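Local coordinates for protein Pre-mRNA-processing-splicing factor 8 (Cryptococcus neoformans var. grubii serotype A, PDB 6MX6) that carries an intein that probably excises itself and joins the flanking protein pieces through its Hint-type domain, at residues A[31-45]-A[155-167]. Residues are numbered along the deposited sequence; the frame is centred on the assembly and turned at random.
Sequences LLGPDGTSRTASKIV and SGFVVDKDSLYLR
R39 and D162 form a salt bridge beside an antiparallel strand pair of the intein's mainly beta Hint-type fold. Strand 38-49 runs against strand 152-159, with A41 facing V159 and S42 facing V158. The register slips by one residue before V45 meets G156, which makes a beta bulge. K43 sits in it with positive phi (61°).

The tight side is apolar. L31 CD1 lies 3.7 Å from F157 CE1 and also reaches V159 CG2 and Y165 CD2. A41 CB sits over one face of the F157 ring, toward its rim. L12 of strand 11-13 touches both F157 and Y165.

The solvent side is looser, and K161, S38 and K43 make it up. K161 stretches out as an extended chain, and its NZ donates to S38 O. The chain of K43 runs along V158 CG2.

R39 is a buried charge with several bonds. It bends at chi2 (-74°), and its guanidinium turns back over G33 CA. NH1 bonds T37 OG1 in the guanidinium plane, which limits rotation of the group. NH1 also bonds S38 O, from the face of the carbonyl opposite to K161 NZ. Near D162, P34 CD packs against L164 CB at 3.8 Å. The guanidinium and D162 carboxylate planes stand 56° apart. D162 OD1 takes R39 NE at 2.7 Å on its syn side, while L164 N closes an Asx turn onto OD1 from the opposite face of the carboxylate.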
ATOM      1  N   LEU A  31      13.166  -1.332   6.369  1.00 29.25           N
ATOM      2  CA  LEU A  31      12.370  -1.803   5.243  1.00 29.43           C
ATOM      3  C   LEU A  31      12.992  -1.344   3.933  1.00 33.42           C
ATOM      4  O   LEU A  31      13.852  -0.462   3.894  1.00 32.54           O
ATOM      5  CB  LEU A  31      10.936  -1.274   5.333  1.00 25.69           C
ATOM      6  CG  LEU A  31      10.188  -1.614   6.614  1.00 23.28           C
ATOM      7  CD1 LEU A  31       8.815  -0.971   6.554  1.00 26.99           C
ATOM      8  CD2 LEU A  31      10.087  -3.119   6.768  1.00 29.09           C
ATOM      9  N   LEU A  32      12.506  -1.921   2.841  1.00 24.53           N
ATOM     10  CA  LEU A  32      13.046  -1.631   1.523  1.00 23.33           C
ATOM     11  C   LEU A  32      12.220  -0.540   0.847  1.00 32.46           C
ATOM     12  O   LEU A  32      10.996  -0.668   0.715  1.00 28.39           O
ATOM     13  CB  LEU A  32      13.071  -2.905   0.686  1.00 28.87           C
ATOM     14  CG  LEU A  32      13.760  -2.791  -0.670  1.00 32.77           C
ATOM     15  CD1 LEU A  32      15.117  -2.123  -0.516  1.00 30.72           C
ATOM     16  CD2 LEU A  32      13.887  -4.173  -1.272  1.00 28.81           C
ATOM     17  N   GLY A  33      12.893   0.531   0.417  1.00 26.98           N
ATOM     18  CA  GLY A  33      12.272   1.591  -0.346  1.00 26.84           C
ATOM     19  C   GLY A  33      12.202   1.267  -1.824  1.00 29.68           C
ATOM     20  O   GLY A  33      12.852   0.345  -2.333  1.00 26.72           O
ATOM     21  N   PRO A  34      11.397   2.048  -2.547  1.00 27.80           N
ATOM     22  CA  PRO A  34      11.204   1.767  -3.982  1.00 29.80           C
ATOM     23  C   PRO A  34      12.453   1.984  -4.820  1.00 43.26           C
ATOM     24  O   PRO A  34      12.599   1.333  -5.863  1.00 38.57           O
ATOM     25  CB  PRO A  34      10.080   2.735  -4.376  1.00 30.83           C
ATOM     26  CG  PRO A  34      10.150   3.831  -3.360  1.00 38.92           C
ATOM     27  CD  PRO A  34      10.573   3.173  -2.082  1.00 36.09           C
ATOM     28  N   ASP A  35      13.352   2.880  -4.405  1.00 37.00           N
ATOM     29  CA  ASP A  35      14.622   3.098  -5.092  1.00 37.23           C
ATOM     30  C   ASP A  35      15.703   2.108  -4.681  1.00 43.54           C
ATOM     31  O   ASP A  35      16.815   2.174  -5.216  1.00 55.03           O
ATOM     32  CB  ASP A  35      15.115   4.526  -4.836  1.00 42.02           C
ATOM     33  CG  ASP A  35      15.239   4.847  -3.354  1.00 45.93           C
ATOM     34  OD1 ASP A  35      15.021   3.944  -2.515  1.00 48.41           O
ATOM     35  OD2 ASP A  35      15.566   6.006  -3.023  1.00 59.09           O
ATOM     36  N   GLY A  36      15.423   1.211  -3.737  1.00 35.30           N
ATOM     37  CA  GLY A  36      16.390   0.238  -3.276  1.00 38.33           C
ATOM     38  C   GLY A  36      17.086   0.576  -1.969  1.00 36.99           C
ATOM     39  O   GLY A  36      17.776  -0.289  -1.418  1.00 37.10           O
ATOM     40  N   THR A  37      16.921   1.792  -1.450  1.00 37.30           N
ATOM     41  CA  THR A  37      17.587   2.174  -0.213  1.00 34.60           C
ATOM     42  C   THR A  37      16.713   1.849   1.001  1.00 43.36           C
ATOM     43  O   THR A  37      15.571   1.399   0.885  1.00 37.02           O
ATOM     44  CB  THR A  37      17.952   3.658  -0.234  1.00 36.87           C
ATOM     45  OG1 THR A  37      16.763   4.449  -0.372  1.00 34.39           O
ATOM     46  CG2 THR A  37      18.894   3.954  -1.389  1.00 42.67           C
ATOM     47  N   SER A  38      17.261   2.094   2.185  1.00 34.15           N
ATOM     48  CA  SER A  38      16.617   1.729   3.435  1.00 36.80           C
ATOM     49  C   SER A  38      15.519   2.714   3.818  1.00 30.09           C
ATOM     50  O   SER A  38      15.495   3.872   3.393  1.00 38.68           O
ATOM     51  CB  SER A  38      17.642   1.654   4.564  1.00 40.50           C
ATOM     52  OG  SER A  38      18.212   0.364   4.629  1.00 49.40           O
ATOM     53  N   ARG A  39      14.596   2.223   4.642  1.00 31.45           N
ATOM     54  CA  ARG A  39      13.545   3.023   5.251  1.00 37.23           C
ATOM     55  C   ARG A  39      13.420   2.582   6.698  1.00 31.04           C
ATOM     56  O   ARG A  39      13.442   1.387   6.985  1.00 40.69           O
ATOM     57  CB  ARG A  39      12.194   2.842   4.538  1.00 30.52           C
ATOM     58  CG  ARG A  39      12.165   3.277   3.091  1.00 30.83           C
ATOM     59  CD  ARG A  39      12.164   4.787   2.964  1.00 31.21           C
ATOM     60  NE  ARG A  39      11.926   5.202   1.586  1.00 33.57           N
ATOM     61  CZ  ARG A  39      12.822   5.104   0.609  1.00 33.49           C
ATOM     62  NH1 ARG A  39      14.025   4.604   0.858  1.00 33.05           N
ATOM     63  NH2 ARG A  39      12.511   5.501  -0.618  1.00 37.55           N
ATOM     64  N   THR A  40      13.313   3.533   7.612  1.00 29.82           N
ATOM     65  CA  THR A  40      13.166   3.212   9.024  1.00 34.58           C
ATOM     66  C   THR A  40      11.696   3.318   9.410  1.00 27.27           C
ATOM     67  O   THR A  40      11.033   4.303   9.074  1.00 28.40           O
ATOM     68  CB  THR A  40      14.013   4.143   9.897  1.00 32.62           C
ATOM     69  OG1 THR A  40      15.398   3.930   9.607  1.00 35.68           O
ATOM     70  CG2 THR A  40      13.773   3.847  11.365  1.00 33.69           C
ATOM     71  N   ALA A  41      11.195   2.299  10.096  1.00 30.92           N
ATOM     72  CA  ALA A  41       9.824   2.281  10.586  1.00 32.20           C
ATOM     73  C   ALA A  41       9.780   2.727  12.040  1.00 31.28           C
ATOM     74  O   ALA A  41      10.679   2.429  12.831  1.00 30.20           O
ATOM     75  CB  ALA A  41       9.216   0.883  10.451  1.00 31.20           C
ATOM     76  N   SER A  42       8.716   3.447  12.391  1.00 34.20           N
ATOM     77  CA  SER A  42       8.515   3.867  13.771  1.00 38.73           C
ATOM     78  C   SER A  42       7.025   3.996  14.045  1.00 32.62           C
ATOM     79  O   SER A  42       6.193   3.894  13.141  1.00 27.48           O
ATOM     80  CB  SER A  42       9.236   5.187  14.074  1.00 35.64           C
ATOM     81  OG  SER A  42       8.806   6.228  13.220  1.00 32.52           O
ATOM     82  N   LYS A  43       6.698   4.215  15.319  1.00 29.99           N
ATOM     83  CA  LYS A  43       5.326   4.502  15.740  1.00 31.16           C
ATOM     84  C   LYS A  43       4.388   3.342  15.390  1.00 23.85           C
ATOM     85  O   LYS A  43       3.341   3.523  14.772  1.00 24.15           O
ATOM     86  CB  LYS A  43       4.822   5.804  15.113  1.00 31.02           C
ATOM     87  CG  LYS A  43       5.563   7.071  15.518  1.00 41.58           C
ATOM     88  CD  LYS A  43       4.819   8.305  14.998  1.00 46.34           C
ATOM     89  CE  LYS A  43       5.557   9.601  15.319  1.00 58.74           C
ATOM     90  NZ  LYS A  43       6.067  10.297  14.093  1.00 46.94           N
ATOM     91  N   ILE A  44       4.773   2.147  15.834  1.00 27.59           N
ATOM     92  CA  ILE A  44       3.987   0.937  15.603  1.00 28.44           C
ATOM     93  C   ILE A  44       2.642   1.066  16.308  1.00 30.73           C
ATOM     94  O   ILE A  44       2.578   1.260  17.526  1.00 26.15           O
ATOM     95  CB  ILE A  44       4.740  -0.305  16.097  1.00 30.71           C
ATOM     96  CG1 ILE A  44       6.212  -0.243  15.696  1.00 35.82           C
ATOM     97  CG2 ILE A  44       4.057  -1.578  15.614  1.00 29.78           C
ATOM     98  CD1 ILE A  44       6.446  -0.159  14.225  1.00 25.31           C
ATOM     99  N   VAL A  45       1.554   0.918  15.553  1.00 22.05           N
ATOM    100  CA  VAL A  45       0.213   0.979  16.118  1.00 19.30           C
ATOM    101  C   VAL A  45      -0.598  -0.198  15.591  1.00 29.29           C
ATOM    102  O   VAL A  45      -0.279  -0.785  14.555  1.00 23.38           O
ATOM    103  CB  VAL A  45      -0.487   2.311  15.791  1.00 25.36           C
ATOM    104  CG1 VAL A  45       0.169   3.451  16.556  1.00 23.88           C
ATOM    105  CG2 VAL A  45      -0.428   2.570  14.295  1.00 27.78           C
ATOM    106  N   SER A 155      -2.206  -3.381  11.339  1.00 17.70           N
ATOM    107  CA  SER A 155      -1.010  -2.803  11.930  1.00 20.01           C
ATOM    108  C   SER A 155      -0.530  -1.668  11.041  1.00 24.89           C
ATOM    109  O   SER A 155      -0.613  -1.745   9.808  1.00 19.75           O
ATOM    110  CB  SER A 155       0.091  -3.855  12.108  1.00 20.43           C
ATOM    111  OG  SER A 155      -0.364  -4.943  12.898  1.00 23.51           O
ATOM    112  N   GLY A 156      -0.047  -0.603  11.679  1.00 17.72           N
ATOM    113  CA  GLY A 156       0.449   0.551  10.962  1.00 21.89           C
ATOM    114  C   GLY A 156       1.732   1.058  11.594  1.00 24.81           C
ATOM    115  O   GLY A 156       2.090   0.685  12.710  1.00 22.44           O
ATOM    116  N   PHE A 157       2.425   1.906  10.845  1.00 23.97           N
ATOM    117  CA  PHE A 157       3.643   2.556  11.310  1.00 21.89           C
ATOM    118  C   PHE A 157       3.946   3.690  10.345  1.00 29.23           C
ATOM    119  O   PHE A 157       3.356   3.787   9.267  1.00 28.22           O
ATOM    120  CB  PHE A 157       4.827   1.581  11.423  1.00 26.76           C
ATOM    121  CG  PHE A 157       5.001   0.675  10.228  1.00 26.33           C
ATOM    122  CD1 PHE A 157       5.421   1.181   9.010  1.00 25.84           C
ATOM    123  CD2 PHE A 157       4.771  -0.688  10.337  1.00 23.31           C
ATOM    124  CE1 PHE A 157       5.595   0.344   7.914  1.00 25.48           C
ATOM    125  CE2 PHE A 157       4.934  -1.530   9.243  1.00 25.15           C
ATOM    126  CZ  PHE A 157       5.348  -1.010   8.034  1.00 32.61           C
ATOM    127  N   VAL A 158       4.855   4.557  10.748  1.00 34.71           N
ATOM    128  CA  VAL A 158       5.356   5.585   9.849  1.00 31.75           C
ATOM    129  C   VAL A 158       6.708   5.129   9.334  1.00 28.09           C
ATOM    130  O   VAL A 158       7.409   4.325   9.958  1.00 30.56           O
ATOM    131  CB  VAL A 158       5.457   6.978  10.509  1.00 37.52           C
ATOM    132  CG1 VAL A 158       4.094   7.658  10.519  1.00 35.10           C
ATOM    133  CG2 VAL A 158       6.012   6.866  11.897  1.00 35.81           C
ATOM    134  N   VAL A 159       7.058   5.637   8.164  1.00 32.56           N
ATOM    135  CA  VAL A 159       8.311   5.334   7.499  1.00 31.57           C
ATOM    136  C   VAL A 159       8.957   6.664   7.137  1.00 25.18           C
ATOM    137  O   VAL A 159       8.267   7.601   6.730  1.00 27.48           O
ATOM    138  CB  VAL A 159       8.069   4.454   6.250  1.00 36.07           C
ATOM    139  CG1 VAL A 159       9.186   4.600   5.243  1.00 32.22           C
ATOM    140  CG2 VAL A 159       7.897   3.000   6.654  1.00 34.78           C
ATOM    141  N   ASP A 160      10.274   6.755   7.308  1.00 39.59           N
ATOM    142  CA  ASP A 160      10.991   8.000   7.061  1.00 39.18           C
ATOM    143  C   ASP A 160      11.176   8.209   5.557  1.00 48.12           C
ATOM    144  O   ASP A 160      10.611   7.488   4.728  1.00 42.23           O
ATOM    145  CB  ASP A 160      12.326   7.998   7.805  1.00 40.52           C
ATOM    146  CG  ASP A 160      13.316   6.990   7.240  1.00 48.04           C
ATOM    147  OD1 ASP A 160      12.884   5.920   6.755  1.00 46.40           O
ATOM    148  OD2 ASP A 160      14.534   7.265   7.290  1.00 53.63           O
ATOM    149  N   LYS A 161      11.974   9.216   5.201  1.00 45.50           N
ATOM    150  CA  LYS A 161      12.326   9.553   3.811  1.00 39.31           C
ATOM    151  C   LYS A 161      11.030   9.853   3.061  1.00 42.04           C
ATOM    152  O   LYS A 161      10.218  10.648   3.561  1.00 41.56           O
ATOM    153  CB  LYS A 161      13.194   8.448   3.216  1.00 36.35           C
ATOM    154  CG  LYS A 161      14.564   8.297   3.873  1.00 48.10           C
ATOM    155  CD  LYS A 161      15.416   7.268   3.142  1.00 51.81           C
ATOM    156  CE  LYS A 161      16.815   7.178   3.735  1.00 48.05           C
ATOM    157  NZ  LYS A 161      17.608   6.077   3.119  1.00 51.55           N
ATOM    158  N   ASP A 162      10.793   9.264   1.885  1.00 36.59           N
ATOM    159  CA  ASP A 162       9.617   9.575   1.076  1.00 34.55           C
ATOM    160  C   ASP A 162       8.344   8.896   1.569  1.00 28.31           C
ATOM    161  O   ASP A 162       7.297   9.057   0.932  1.00 36.39           O
ATOM    162  CB  ASP A 162       9.860   9.187  -0.385  1.00 36.82           C
ATOM    163  CG  ASP A 162      10.215   7.718  -0.555  1.00 38.32           C
ATOM    164  OD1 ASP A 162      10.273   6.983   0.454  1.00 42.83           O
ATOM    165  OD2 ASP A 162      10.449   7.293  -1.708  1.00 44.71           O
ATOM    166  N   SER A 163       8.419   8.139   2.668  1.00 30.89           N
ATOM    167  CA  SER A 163       7.296   7.420   3.267  1.00 31.53           C
ATOM    168  C   SER A 163       6.820   6.247   2.412  1.00 31.06           C
ATOM    169  O   SER A 163       5.697   5.767   2.590  1.00 33.69           O
ATOM    170  CB  SER A 163       6.120   8.359   3.571  1.00 40.25           C
ATOM    171  OG  SER A 163       6.458   9.309   4.569  1.00 42.47           O
ATOM    172  N   LEU A 164       7.656   5.758   1.499  1.00 27.44           N
ATOM    173  CA  LEU A 164       7.315   4.648   0.622  1.00 23.31           C
ATOM    174  C   LEU A 164       8.136   3.411   0.975  1.00 32.04           C
ATOM    175  O   LEU A 164       9.307   3.512   1.352  1.00 30.30           O
ATOM    176  CB  LEU A 164       7.548   5.026  -0.840  1.00 27.14           C
ATOM    177  CG  LEU A 164       6.871   6.306  -1.322  1.00 30.99           C
ATOM    178  CD1 LEU A 164       7.145   6.515  -2.795  1.00 32.34           C
ATOM    179  CD2 LEU A 164       5.372   6.253  -1.051  1.00 31.02           C
ATOM    180  N   TYR A 165       7.512   2.243   0.849  1.00 24.05           N
ATOM    181  CA  TYR A 165       8.164   0.969   1.122  1.00 22.54           C
ATOM    182  C   TYR A 165       7.513  -0.078   0.230  1.00 25.69           C
ATOM    183  O   TYR A 165       6.543   0.204  -0.478  1.00 23.59           O
ATOM    184  CB  TYR A 165       8.074   0.587   2.606  1.00 23.77           C
ATOM    185  CG  TYR A 165       6.650   0.479   3.119  1.00 26.48           C
ATOM    186  CD1 TYR A 165       5.891   1.614   3.368  1.00 26.43           C
ATOM    187  CD2 TYR A 165       6.070  -0.762   3.350  1.00 26.48           C
ATOM    188  CE1 TYR A 165       4.593   1.516   3.819  1.00 28.98           C
ATOM    189  CE2 TYR A 165       4.776  -0.868   3.811  1.00 22.76           C
ATOM    190  CZ  TYR A 165       4.042   0.267   4.039  1.00 25.29           C
ATOM    191  OH  TYR A 165       2.746   0.163   4.494  1.00 32.94           O
ATOM    192  N   LEU A 166       8.051  -1.292   0.257  1.00 22.82           N
ATOM    193  CA  LEU A 166       7.677  -2.307  -0.720  1.00 24.39           C
ATOM    194  C   LEU A 166       6.955  -3.480  -0.078  1.00 22.32           C
ATOM    195  O   LEU A 166       7.405  -4.017   0.942  1.00 21.13           O
ATOM    196  CB  LEU A 166       8.907  -2.815  -1.470  1.00 24.97           C
ATOM    197  CG  LEU A 166       9.552  -1.809  -2.422  1.00 25.05           C
ATOM    198  CD1 LEU A 166      10.638  -2.497  -3.241  1.00 26.35           C
ATOM    199  CD2 LEU A 166       8.520  -1.137  -3.321  1.00 29.28           C
ATOM    200  N   ARG A 167       5.850  -3.890  -0.703  1.00 18.09           N
ATOM    201  CA  ARG A 167       5.284  -5.212  -0.480  1.00 20.72           C
ATOM    202  C   ARG A 167       6.213  -6.267  -1.078  1.00 16.88           C
ATOM    203  O   ARG A 167       7.095  -5.966  -1.883  1.00 20.87           O
ATOM    204  CB  ARG A 167       3.887  -5.306  -1.112  1.00 22.08           C
ATOM    205  CG  ARG A 167       2.955  -6.352  -0.485  1.00 21.08           C
ATOM    206  CD  ARG A 167       1.508  -6.191  -0.959  1.00 15.18           C
ATOM    207  NE  ARG A 167       1.320  -6.647  -2.339  1.00 21.74           N
ATOM    208  CZ  ARG A 167       0.133  -6.833  -2.904  1.00 22.39           C
ATOM    209  NH1 ARG A 167      -0.974  -6.586  -2.215  1.00 21.11           N
ATOM    210  NH2 ARG A 167       0.046  -7.251  -4.164  1.00 19.88           N
TER